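Local coordinates for parvulin 42 (Trypanosoma brucei brucei, PDB 6GMP), which probably catalyses the cis-trans isomerisation of peptidyl-proline bonds through its parvulin-type (PPIC) domain, the part of the longer protein in this chain, at residues P26-K29 with G30-I33; F62-V65 with V66-S70; S99-S102 with G103-S106; T34-R37 with A38-I41. All blocks are in the same frame, centred on the assembly; numbering follows the deposited sequence.

Contact 1 (P26-K29 with G30-I33); sequences PRNK and GEKI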
ATOM      1  N   PRO A  26      -5.930   2.840  12.233  1.00 21.90           N
ATOM      2  CA  PRO A  26      -6.954   3.138  13.246  1.00 23.27           C
ATOM      3  C   PRO A  26      -8.006   2.037  13.427  1.00 26.30           C
ATOM      4  O   PRO A  26      -8.491   1.797  14.528  1.00 29.52           O
ATOM      5  CB  PRO A  26      -7.625   4.391  12.693  1.00 27.10           C
ATOM      6  CG  PRO A  26      -6.572   5.072  11.912  1.00 28.10           C
ATOM      7  CD  PRO A  26      -5.744   3.970  11.300  1.00 22.46           C
ATOM      8  N   ARG A  27      -8.369   1.405  12.320  1.00 24.75           N
ATOM      9  CA  ARG A  27      -9.436   0.415  12.276  1.00 26.79           C
ATOM     10  C   ARG A  27      -9.202  -0.760  13.240  1.00 27.63           C
ATOM     11  O   ARG A  27     -10.132  -1.259  13.882  1.00 27.91           O
ATOM     12  CB  ARG A  27      -9.536  -0.034  10.816  1.00 34.05           C
ATOM     13  CG  ARG A  27     -10.180  -1.349  10.514  1.00 33.94           C
ATOM     14  CD  ARG A  27     -10.225  -1.531   9.001  1.00 23.59           C
ATOM     15  NE  ARG A  27      -8.897  -1.757   8.429  1.00 22.43           N
ATOM     16  CZ  ARG A  27      -8.258  -2.922   8.483  1.00 20.86           C
ATOM     17  NH1 ARG A  27      -8.821  -3.975   9.057  1.00 22.54           N
ATOM     18  NH2 ARG A  27      -7.046  -3.031   7.950  1.00 21.85           N
ATOM     19  N   ASN A  28      -7.943  -1.162  13.372  1.00 26.74           N
ATOM     20  CA  ASN A  28      -7.586  -2.368  14.103  1.00 26.45           C
ATOM     21  C   ASN A  28      -6.207  -2.236  14.737  1.00 23.38           C
ATOM     22  O   ASN A  28      -5.427  -3.185  14.776  1.00 26.16           O
ATOM     23  CB  ASN A  28      -7.628  -3.573  13.163  1.00 24.92           C
ATOM     24  CG  ASN A  28      -6.586  -3.502  12.068  1.00 21.66           C
ATOM     25  OD1 ASN A  28      -6.082  -2.429  11.738  1.00 22.36           O
ATOM     26  ND2 ASN A  28      -6.261  -4.652  11.488  1.00 23.16           N
ATOM     27  N   LYS A  29      -5.913  -1.044  15.233  1.00 30.77           N
ATOM     28  CA  LYS A  29      -4.650  -0.757  15.891  1.00 31.34           C
ATOM     29  C   LYS A  29      -4.298  -1.837  16.915  1.00 33.80           C
ATOM     30  O   LYS A  29      -5.094  -2.159  17.787  1.00 36.00           O
ATOM     31  CB  LYS A  29      -4.747   0.592  16.597  1.00 35.50           C
ATOM     32  CG  LYS A  29      -3.470   1.039  17.294  1.00 49.38           C
ATOM     33  CD  LYS A  29      -2.434   1.520  16.295  1.00 53.08           C
ATOM     34  CE  LYS A  29      -2.375   3.044  16.246  1.00 61.39           C
ATOM     35  NZ  LYS A  29      -1.393   3.536  15.229  1.00 63.49           N
ATOM     36  N   GLY A  30      -3.114  -2.422  16.771  1.00 30.09           N
ATOM     37  CA  GLY A  30      -2.634  -3.402  17.727  1.00 30.83           C
ATOM     38  C   GLY A  30      -2.947  -4.833  17.333  1.00 28.99           C
ATOM     39  O   GLY A  30      -2.482  -5.759  18.003  1.00 32.92           O
ATOM     40  N   GLU A  31      -3.717  -5.036  16.266  1.00 33.27           N
ATOM     41  CA  GLU A  31      -4.048  -6.393  15.847  1.00 27.40           C
ATOM     42  C   GLU A  31      -2.766  -7.091  15.409  1.00 25.80           C
ATOM     43  O   GLU A  31      -2.052  -6.600  14.535  1.00 26.44           O
ATOM     44  CB  GLU A  31      -5.091  -6.421  14.720  1.00 29.74           C
ATOM     45  CG  GLU A  31      -5.585  -7.847  14.430  1.00 29.47           C
ATOM     46  CD  GLU A  31      -6.602  -7.945  13.305  1.00 38.47           C
ATOM     47  OE1 GLU A  31      -7.052  -6.902  12.788  1.00 37.77           O
ATOM     48  OE2 GLU A  31      -6.949  -9.086  12.930  1.00 41.61           O
ATOM     49  N   LYS A  32      -2.465  -8.237  16.008  1.00 27.58           N
ATOM     50  CA  LYS A  32      -1.269  -8.978  15.637  0.50 24.62           C
ATOM     51  C   LYS A  32      -1.468  -9.584  14.252  1.00 25.84           C
ATOM     52  O   LYS A  32      -2.533 -10.124  13.957  1.00 29.11           O
ATOM     53  CB  LYS A  32      -0.982 -10.077  16.662  0.50 25.91           C
ATOM     54  CG  LYS A  32       0.270 -10.886  16.377  0.50 32.76           C
ATOM     55  CD  LYS A  32       0.380 -12.064  17.335  0.50 43.90           C
ATOM     56  CE  LYS A  32       1.444 -13.048  16.885  0.50 46.43           C
ATOM     57  NZ  LYS A  32       1.361 -14.336  17.620  0.50 53.76           N
ATOM     58  N   ILE A  33      -0.446  -9.474  13.404  1.00 23.37           N
ATOM     59  CA  ILE A  33      -0.493 -10.005  12.042  1.00 21.84           C
ATOM     60  C   ILE A  33       0.188 -11.364  12.015  1.00 23.68           C
ATOM     61  O   ILE A  33       1.380 -11.457  12.279  1.00 26.24           O
ATOM     62  CB  ILE A  33       0.226  -9.073  11.055  1.00 25.43           C
ATOM     63  CG1 ILE A  33      -0.355  -7.658  11.118  1.00 30.46           C
ATOM     64  CG2 ILE A  33       0.128  -9.624   9.634  1.00 22.60           C
ATOM     65  CD1 ILE A  33      -1.852  -7.589  10.891  1.00 28.85           C
TER
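The carboxylate of Glu31 stands almost square to the carboxamide of Asn28, their planes 85° apart, and offers OE1 to the edge of the amide. Asn28 ND2 donates to Glu31 OE1 at 2.7 Å. The acceptor lies close to the amide plane, whereas on the carboxylate side the donor arrives at the anti position, 32° out of plane. At its other end the amide is held by Ser23, whose hydroxyl is hydrogen-bonded to Asn28 OD1; two polar bonds therefore fix its rotation. That same Asn28 OD1 sits 3.9 Å above the guanidinium plane of Arg27, over the centre of one face.

The backbone beside this bond forms a type II beta turn, Asn28 to Glu31, closed by Glu31 N donating to Asn28 O at 2.9 Å. It lies in the long loop between strand 6-13 and helix 37-49, the connection that in the related parvulin Pin1 carries the basic phosphate-binding residues. Gly30 takes the third position of the turn with a positive phi. Glu31 reaches back across it as an extended chain, CG opposite its own backbone N (chi1 -172°), which also brings OE1 to 3.4 Å from Asn28 CB. Lys29 NZ hydrogen-bonds Leu24 O, just before the turn. Arg27 NH1 stays 5.1 Å from Glu31 OE1, where a weak attraction is possible at most.

Contact 2 (F62-V65 with V66-S70); sequences FVQV and VRDFS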
ATOM      1  N   PHE A  62      -9.066   4.991  -4.212  1.00 19.84           N
ATOM      2  CA  PHE A  62      -7.940   4.370  -3.555  1.00 20.07           C
ATOM      3  C   PHE A  62      -8.059   4.388  -2.027  1.00 20.45           C
ATOM      4  O   PHE A  62      -7.720   3.413  -1.354  1.00 18.84           O
ATOM      5  CB  PHE A  62      -6.622   5.024  -3.972  1.00 20.66           C
ATOM      6  CG  PHE A  62      -5.423   4.221  -3.551  1.00 18.50           C
ATOM      7  CD1 PHE A  62      -5.133   3.024  -4.192  1.00 21.72           C
ATOM      8  CD2 PHE A  62      -4.632   4.609  -2.482  1.00 18.40           C
ATOM      9  CE1 PHE A  62      -4.066   2.247  -3.803  1.00 20.08           C
ATOM     10  CE2 PHE A  62      -3.554   3.830  -2.084  1.00 17.61           C
ATOM     11  CZ  PHE A  62      -3.267   2.651  -2.758  1.00 19.52           C
ATOM     12  N   VAL A  63      -8.536   5.505  -1.490  1.00 19.86           N
ATOM     13  CA  VAL A  63      -8.704   5.661  -0.050  1.00 19.12           C
ATOM     14  C   VAL A  63      -9.694   4.621   0.484  1.00 19.43           C
ATOM     15  O   VAL A  63      -9.560   4.157   1.613  1.00 19.87           O
ATOM     16  CB  VAL A  63      -9.135   7.095   0.257  1.00 21.68           C
ATOM     17  CG1 VAL A  63      -9.721   7.205   1.652  1.00 24.55           C
ATOM     18  CG2 VAL A  63      -7.937   8.031   0.075  1.00 22.85           C
ATOM     19  N   GLN A  64     -10.663   4.227  -0.335  1.00 20.08           N
ATOM     20  CA  GLN A  64     -11.581   3.163   0.062  1.00 21.54           C
ATOM     21  C   GLN A  64     -10.831   1.883   0.420  1.00 18.10           C
ATOM     22  O   GLN A  64     -11.102   1.264   1.451  1.00 18.33           O
ATOM     23  CB  GLN A  64     -12.591   2.868  -1.035  1.00 22.03           C
ATOM     24  CG  GLN A  64     -13.655   1.847  -0.635  1.00 24.42           C
ATOM     25  CD  GLN A  64     -14.518   2.334   0.506  1.00 30.65           C
ATOM     26  OE1 GLN A  64     -15.029   3.453   0.477  1.00 29.40           O
ATOM     27  NE2 GLN A  64     -14.675   1.498   1.529  1.00 34.09           N
ATOM     28  N   VAL A  65      -9.869   1.486  -0.405  1.00 18.12           N
ATOM     29  CA  VAL A  65      -9.152   0.263  -0.111  0.59 17.60           C
ATOM     30  C   VAL A  65      -8.173   0.466   1.045  1.00 18.47           C
ATOM     31  O   VAL A  65      -7.948  -0.453   1.821  1.00 18.44           O
ATOM     32  CB  VAL A  65      -8.477  -0.361  -1.349  0.59 20.87           C
ATOM     33  CG1 VAL A  65      -9.551  -0.848  -2.327  0.59 19.00           C
ATOM     34  CG2 VAL A  65      -7.542   0.606  -2.022  0.59 23.30           C
ATOM     35  N   VAL A  66      -7.631   1.670   1.219  1.00 16.82           N
ATOM     36  CA  VAL A  66      -6.818   1.967   2.398  1.00 17.18           C
ATOM     37  C   VAL A  66      -7.652   1.778   3.667  1.00 18.01           C
ATOM     38  O   VAL A  66      -7.239   1.108   4.620  1.00 17.80           O
ATOM     39  CB  VAL A  66      -6.266   3.415   2.368  1.00 17.41           C
ATOM     40  CG1 VAL A  66      -5.563   3.742   3.678  1.00 18.33           C
ATOM     41  CG2 VAL A  66      -5.323   3.643   1.164  1.00 18.83           C
ATOM     42  N   ARG A  67      -8.837   2.389   3.677  1.00 17.03           N
ATOM     43  CA  ARG A  67      -9.725   2.304   4.831  1.00 19.10           C
ATOM     44  C   ARG A  67     -10.129   0.866   5.161  1.00 17.63           C
ATOM     45  O   ARG A  67     -10.250   0.521   6.330  1.00 18.86           O
ATOM     46  CB  ARG A  67     -10.973   3.158   4.627  1.00 19.19           C
ATOM     47  CG  ARG A  67     -10.676   4.622   4.612  1.00 19.21           C
ATOM     48  CD  ARG A  67     -11.872   5.415   4.180  1.00 21.64           C
ATOM     49  NE  ARG A  67     -11.593   6.848   4.206  1.00 20.71           N
ATOM     50  CZ  ARG A  67     -12.398   7.773   3.708  1.00 23.54           C
ATOM     51  NH1 ARG A  67     -13.558   7.431   3.166  1.00 25.28           N
ATOM     52  NH2 ARG A  67     -12.043   9.042   3.768  1.00 26.03           N
ATOM     53  N   ASP A  68     -10.309   0.043   4.133  1.00 17.38           N
ATOM     54  CA  ASP A  68     -10.782  -1.328   4.327  1.00 19.32           C
ATOM     55  C   ASP A  68      -9.665  -2.310   4.665  1.00 18.80           C
ATOM     56  O   ASP A  68      -9.906  -3.294   5.363  1.00 18.40           O
ATOM     57  CB  ASP A  68     -11.527  -1.821   3.085  1.00 19.13           C
ATOM     58  CG  ASP A  68     -12.843  -1.095   2.848  1.00 20.99           C
ATOM     59  OD1 ASP A  68     -13.353  -0.425   3.774  1.00 22.05           O
ATOM     60  OD2 ASP A  68     -13.350  -1.202   1.716  1.00 23.39           O
ATOM     61  N   PHE A  69      -8.442  -2.048   4.202  1.00 18.24           N
ATOM     62  CA  PHE A  69      -7.404  -3.079   4.210  1.00 17.06           C
ATOM     63  C   PHE A  69      -6.023  -2.665   4.719  1.00 18.87           C
ATOM     64  O   PHE A  69      -5.260  -3.537   5.116  1.00 18.75           O
ATOM     65  CB  PHE A  69      -7.219  -3.698   2.816  1.00 17.41           C
ATOM     66  CG  PHE A  69      -8.424  -4.438   2.305  1.00 18.22           C
ATOM     67  CD1 PHE A  69      -8.743  -5.705   2.790  1.00 19.48           C
ATOM     68  CD2 PHE A  69      -9.226  -3.888   1.318  1.00 18.95           C
ATOM     69  CE1 PHE A  69      -9.843  -6.389   2.311  1.00 19.58           C
ATOM     70  CE2 PHE A  69     -10.327  -4.571   0.834  1.00 20.25           C
ATOM     71  CZ  PHE A  69     -10.637  -5.822   1.331  1.00 20.84           C
ATOM     72  N   SER A  70      -5.668  -1.382   4.696  1.00 17.76           N
ATOM     73  CA  SER A  70      -4.288  -1.035   5.035  1.00 19.43           C
ATOM     74  C   SER A  70      -4.009  -1.253   6.514  1.00 19.16           C
ATOM     75  O   SER A  70      -4.850  -0.993   7.377  1.00 18.51           O
ATOM     76  CB  SER A  70      -3.933   0.393   4.658  1.00 17.96           C
ATOM     77  OG  SER A  70      -2.528   0.553   4.864  1.00 17.73           O
TER
HETATM   78  O   HOH W   1     -14.297   2.216   4.319  1.00 31.41           O
HETATM   79  O   HOH W   2     -14.941   4.904   2.815  1.00 33.00           O
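Two turns of helix 59-69 make this contact, with pairs spaced i to i+4 along its surface. On the polar side Gln64 NE2 donates to Asp68 OD2 at 3.0 Å. The bond is nearly straight, 173°, and lies in the amide plane; it uses the syn side of the carboxylate, with the donor 31° out of that plane. A bend at chi2 (63°) curls the glutamine amide back toward the aspartate. Water 1 links the same two residues, donating a hydrogen bond to Asp68 OD1 and taking a weak one from Gln64 NE2. Water 2 joins Gln64 OE1 to Arg67 NH1, which it meets at the edge of the guanidinium, in its plane.

Arg67 runs out extended from CG to NE, and Val63 CG1 lies against one face of its guanidinium, 3.2 Å from Arg67 NE and off toward the rim. The far end is anchored by a salt bridge from Arg67 NH2 to Asp78. In this parvulin domain an apolar side of the helix packs on the antiparallel sheet: Phe62 and Val66 touch Val11 of strand 6-13, and the Phe62 ring stacks with that of Tyr119. Within the helix Phe62 CE2 meets Val66 CG2 obliquely at 3.7 Å. One turn on, Val65 O accepts from Phe69 N at 2.9 Å and also lies at the edge of the Phe69 ring, 3.7 Å from Phe69 CD2.

Contact 3 (S99-S102 with G103-S106); sequences SLKS and GEVS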
ATOM      1  N   SER A  99       7.582   4.476 -11.415  1.00 35.62           N
ATOM      2  CA  SER A  99       7.157   3.964 -12.711  1.00 36.75           C
ATOM      3  C   SER A  99       5.688   4.299 -12.977  1.00 38.17           C
ATOM      4  O   SER A  99       5.215   4.178 -14.105  1.00 35.19           O
ATOM      5  CB  SER A  99       7.340   2.447 -12.774  1.00 48.28           C
ATOM      6  OG  SER A  99       6.273   1.773 -12.123  1.00 47.22           O
ATOM      7  N   LEU A 100       4.964   4.710 -11.940  1.00 32.86           N
ATOM      8  CA  LEU A 100       3.543   4.994 -12.081  1.00 33.51           C
ATOM      9  C   LEU A 100       3.270   6.297 -12.822  1.00 31.75           C
ATOM     10  O   LEU A 100       3.968   7.293 -12.638  1.00 31.75           O
ATOM     11  CB  LEU A 100       2.875   5.063 -10.708  1.00 31.55           C
ATOM     12  CG  LEU A 100       2.938   3.803  -9.854  1.00 28.78           C
ATOM     13  CD1 LEU A 100       2.450   4.110  -8.429  1.00 28.49           C
ATOM     14  CD2 LEU A 100       2.122   2.681 -10.471  1.00 31.24           C
ATOM     15  N   LYS A 101       2.230   6.276 -13.648  1.00 30.42           N
ATOM     16  CA  LYS A 101       1.676   7.493 -14.213  1.00 33.71           C
ATOM     17  C   LYS A 101       0.646   8.062 -13.236  1.00 29.90           C
ATOM     18  O   LYS A 101       0.215   7.373 -12.311  1.00 26.15           O
ATOM     19  CB  LYS A 101       1.053   7.198 -15.581  1.00 33.37           C
ATOM     20  CG  LYS A 101       2.010   6.448 -16.510  1.00 40.16           C
ATOM     21  CD  LYS A 101       1.507   6.378 -17.941  1.00 48.70           C
ATOM     22  CE  LYS A 101       0.317   5.439 -18.084  1.00 55.11           C
ATOM     23  NZ  LYS A 101       0.675   3.998 -17.891  1.00 58.00           N
ATOM     24  N   SER A 102       0.279   9.322 -13.431  1.00 30.52           N
ATOM     25  CA  SER A 102      -0.717   9.986 -12.602  0.52 30.62           C
ATOM     26  C   SER A 102      -2.001   9.164 -12.509  1.00 31.33           C
ATOM     27  O   SER A 102      -2.592   8.798 -13.523  1.00 32.01           O
ATOM     28  CB  SER A 102      -1.037  11.366 -13.187  0.52 35.64           C
ATOM     29  OG  SER A 102       0.150  12.099 -13.437  0.52 38.58           O
ATOM     30  N   GLY A 103      -2.422   8.873 -11.284  1.00 26.79           N
ATOM     31  CA  GLY A 103      -3.672   8.169 -11.049  1.00 28.24           C
ATOM     32  C   GLY A 103      -3.587   6.652 -11.097  1.00 25.37           C
ATOM     33  O   GLY A 103      -4.581   5.961 -10.899  1.00 26.17           O
ATOM     34  N   GLU A 104      -2.403   6.126 -11.392  1.00 24.78           N
ATOM     35  CA  GLU A 104      -2.234   4.683 -11.494  1.00 24.60           C
ATOM     36  C   GLU A 104      -1.966   4.056 -10.132  1.00 23.23           C
ATOM     37  O   GLU A 104      -1.373   4.678  -9.254  1.00 21.78           O
ATOM     38  CB  GLU A 104      -1.097   4.342 -12.460  1.00 25.57           C
ATOM     39  CG  GLU A 104      -1.418   4.659 -13.917  1.00 28.98           C
ATOM     40  CD  GLU A 104      -0.395   4.067 -14.867  1.00 36.99           C
ATOM     41  OE1 GLU A 104       0.800   4.026 -14.491  1.00 34.60           O
ATOM     42  OE2 GLU A 104      -0.786   3.631 -15.975  1.00 37.98           O
ATOM     43  N   VAL A 105      -2.439   2.822  -9.982  1.00 25.90           N
ATOM     44  CA  VAL A 105      -2.141   1.983  -8.824  1.00 21.11           C
ATOM     45  C   VAL A 105      -1.213   0.840  -9.248  1.00 22.92           C
ATOM     46  O   VAL A 105      -1.457   0.163 -10.248  1.00 28.10           O
ATOM     47  CB  VAL A 105      -3.419   1.377  -8.189  1.00 23.22           C
ATOM     48  CG1 VAL A 105      -3.071   0.467  -7.015  1.00 23.50           C
ATOM     49  CG2 VAL A 105      -4.407   2.470  -7.755  1.00 23.12           C
ATOM     50  N   SER A 106      -0.146   0.627  -8.491  1.00 23.01           N
ATOM     51  CA  SER A 106       0.823  -0.403  -8.824  1.00 23.70           C
ATOM     52  C   SER A 106       0.260  -1.809  -8.644  1.00 25.88           C
ATOM     53  O   SER A 106      -0.761  -2.012  -7.984  1.00 26.73           O
ATOM     54  CB  SER A 106       2.054  -0.265  -7.937  1.00 24.95           C
ATOM     55  OG  SER A 106       1.754  -0.617  -6.594  1.00 23.03           O
TER
HETATM   56  O   HOH W   3       3.127   3.132 -15.664  1.00 40.62           O
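Glu104 OE1 is gripped twice: Lys101 N donates to it at 2.8 Å, and water 3 donates a hydrogen bond to it, likewise at 2.8 Å. The backbone N-H aims well, 168° at the hydrogen, but arrives from above the carboxylate plane, 43° out of it. Water 3 also donates to Ser99 O, so it stitches Ser99 to the acid. The other carboxylate oxygen, Glu104 OE2, forms a salt bridge with Lys101 NZ; their modelled separation is too short to be taken literally, and the exact position of the ammonium is doubtful. Lys101 CG, beside the backbone N, lies 3.4 Å from Glu104 OE1, and the bends at chi3 and chi4 curl the amine back toward Glu104 OE2.

The main chain here forms a type II beta turn, Lys101 to Glu104, in the loop between helix 91-97 and strand 109-111 of the parvulin domain. Glu104 N donates to Lys101 O at 3.0 Å, and Gly103 holds the third position with a positive phi (86°). Backbone bonds from Gly103 to Trp57 and from Gly103 and Glu104 to Arg120 fasten it to the domain. On the inner side Leu100 CD2 lies 3.6 Å from Ser106 N and 3.9 Å from Ser106 CB, while Ser106 OG is hydrogen-bonded to Ile118 N. With a backbone N-H and a water directed at its carboxylate, and a lysine as less certain support, Glu104 is probably kept in its charged form, and the acid ties the two arms of the turn together through side chain as well as main chain.

Contact 4 (T34-R37 with A38-I41); sequences TRSR and ADAI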
ATOM      1  N   THR A  34      -0.579 -12.411  11.721  1.00 21.36           N
ATOM      2  CA  THR A  34      -0.068 -13.775  11.717  1.00 22.69           C
ATOM      3  C   THR A  34      -0.102 -14.447  10.339  1.00 20.57           C
ATOM      4  O   THR A  34       0.397 -15.562  10.201  1.00 21.08           O
ATOM      5  CB  THR A  34      -0.836 -14.657  12.700  1.00 24.62           C
ATOM      6  OG1 THR A  34      -2.239 -14.503  12.468  1.00 28.19           O
ATOM      7  CG2 THR A  34      -0.526 -14.247  14.124  1.00 27.28           C
ATOM      8  N   ARG A  35      -0.659 -13.776   9.330  1.00 19.21           N
ATOM      9  CA  ARG A  35      -0.776 -14.371   7.996  1.00 19.73           C
ATOM     10  C   ARG A  35       0.596 -14.584   7.390  1.00 17.92           C
ATOM     11  O   ARG A  35       1.559 -13.906   7.747  1.00 19.27           O
ATOM     12  CB  ARG A  35      -1.648 -13.508   7.073  1.00 20.18           C
ATOM     13  CG  ARG A  35      -0.984 -12.252   6.531  1.00 18.85           C
ATOM     14  CD  ARG A  35      -1.879 -11.553   5.513  1.00 17.66           C
ATOM     15  NE  ARG A  35      -3.106 -11.043   6.103  1.00 19.99           N
ATOM     16  CZ  ARG A  35      -3.233  -9.850   6.678  1.00 19.87           C
ATOM     17  NH1 ARG A  35      -2.205  -9.024   6.773  1.00 18.14           N
ATOM     18  NH2 ARG A  35      -4.399  -9.475   7.171  1.00 23.64           N
ATOM     19  N   SER A  36       0.696 -15.542   6.487  1.00 19.26           N
ATOM     20  CA  SER A  36       1.966 -15.830   5.842  1.00 18.01           C
ATOM     21  C   SER A  36       2.250 -14.765   4.790  1.00 17.80           C
ATOM     22  O   SER A  36       1.377 -14.015   4.377  1.00 18.87           O
ATOM     23  CB  SER A  36       1.904 -17.180   5.168  1.00 18.94           C
ATOM     24  OG  SER A  36       1.060 -17.097   4.037  1.00 20.14           O
ATOM     25  N   ARG A  37       3.501 -14.724   4.352  1.00 18.15           N
ATOM     26  CA  ARG A  37       3.890 -13.871   3.242  1.00 18.60           C
ATOM     27  C   ARG A  37       3.005 -14.165   2.017  1.00 19.73           C
ATOM     28  O   ARG A  37       2.494 -13.249   1.372  1.00 18.04           O
ATOM     29  CB  ARG A  37       5.361 -14.107   2.909  1.00 20.20           C
ATOM     30  CG  ARG A  37       5.861 -13.300   1.725  1.00 20.19           C
ATOM     31  CD  ARG A  37       7.315 -13.569   1.446  1.00 20.85           C
ATOM     32  NE  ARG A  37       7.739 -12.957   0.188  1.00 22.82           N
ATOM     33  CZ  ARG A  37       7.732 -13.582  -0.986  1.00 24.53           C
ATOM     34  NH1 ARG A  37       7.356 -14.858  -1.080  1.00 24.83           N
ATOM     35  NH2 ARG A  37       8.130 -12.940  -2.073  1.00 26.36           N
ATOM     36  N   ALA A  38       2.806 -15.439   1.711  1.00 16.86           N
ATOM     37  CA  ALA A  38       1.978 -15.812   0.582  1.00 16.98           C
ATOM     38  C   ALA A  38       0.570 -15.286   0.752  1.00 17.14           C
ATOM     39  O   ALA A  38      -0.036 -14.821  -0.225  1.00 18.20           O
ATOM     40  CB  ALA A  38       1.982 -17.318   0.399  1.00 17.59           C
ATOM     41  N   ASP A  39       0.034 -15.381   1.959  1.00 18.78           N
ATOM     42  CA  ASP A  39      -1.303 -14.868   2.226  1.00 18.20           C
ATOM     43  C   ASP A  39      -1.371 -13.365   1.940  1.00 17.07           C
ATOM     44  O   ASP A  39      -2.354 -12.883   1.369  1.00 19.26           O
ATOM     45  CB  ASP A  39      -1.700 -15.086   3.681  1.00 18.23           C
ATOM     46  CG  ASP A  39      -1.879 -16.548   4.052  1.00 19.17           C
ATOM     47  OD1 ASP A  39      -2.066 -17.425   3.189  1.00 18.58           O
ATOM     48  OD2 ASP A  39      -1.826 -16.797   5.285  1.00 21.85           O
ATOM     49  N   ALA A  40      -0.355 -12.612   2.351  1.00 16.63           N
ATOM     50  CA  ALA A  40      -0.333 -11.159   2.139  1.00 18.09           C
ATOM     51  C   ALA A  40      -0.295 -10.832   0.644  1.00 17.41           C
ATOM     52  O   ALA A  40      -0.987  -9.927   0.180  1.00 18.45           O
ATOM     53  CB  ALA A  40       0.864 -10.542   2.835  1.00 17.37           C
ATOM     54  N   ILE A  41       0.518 -11.559  -0.112  1.00 17.50           N
ATOM     55  CA  ILE A  41       0.577 -11.353  -1.550  1.00 17.10           C
ATOM     56  C   ILE A  41      -0.768 -11.630  -2.183  1.00 19.34           C
ATOM     57  O   ILE A  41      -1.240 -10.850  -3.009  1.00 19.07           O
ATOM     58  CB  ILE A  41       1.670 -12.236  -2.153  1.00 18.15           C
ATOM     59  CG1 ILE A  41       3.055 -11.764  -1.675  1.00 20.21           C
ATOM     60  CG2 ILE A  41       1.616 -12.226  -3.674  1.00 21.51           C
ATOM     61  CD1 ILE A  41       4.181 -12.727  -2.007  1.00 26.30           C
TER
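Ser36 and Asp39 exchange hydrogen bonds in a capping box at the start of helix 37-49. Asp39 N donates to Ser36 OG at 2.9 Å, and in return Ser36 N donates to Asp39 OD2 at 3.1 Å, meeting that oxygen from above the carboxylate plane. The serine OG stands between its own N and carbonyl carbon (chi1 71°), which points it at the N-H of Asp39. Regular helical bonding then takes over, Ala40 N to Ser36 O at 3.0 Å and Ile41 N to Arg37 O at 3.0 Å. The aspartate's negative charge near the helix N terminus should also be favourable to the helix dipole.

Flanking the box, Arg35 CB rests on Asp39 CB at 3.7 Å. Its CG stands between the backbone N and the carbonyl carbon (chi1 76°), which brings Arg35 CD to 4.0 Å from Ala40 CB; the bend at chi3 then turns the guanidinium off toward Glu71 and Lys14 O, both bonded by NH1. On the outer side Arg37 stretches out straight, and Ile41 CD1 sits centrally over one face of its guanidinium, 3.8 Å from Arg37 CZ. The salt bridge of Arg37 NE with Glu110 holds that flat group in place.

Further out, the first turn of the helix settles on the sheet: Ala40 touches Val13 of strand 6-13 and Val115 of strand 114-120, Ile41 joins it on Val115, and Arg35, just before the helix, packs on Val13 as well.

In the fold
From the N terminus, strand 6-13 leads into a long loop in which contact 1 makes a tight turn; contact 4 follows without a gap and turns that loop into helix 37-49. Contact 2 then lies on the next helix, 59-69, and contact 3 closes a turn between helix 91-97 and strand 109-111. All four are in series, none nested or crossed. Space brings some together: Arg27 NH2 of contact 1 probably hydrogen-bonds Ser70 O of contact 2, tying the loop to the helix end, and Phe62 of contact 2 packs on Val105 of contact 3. Contacts 1 and 3, with centres about 28 Å apart, lie on opposite sides of the chain's centre.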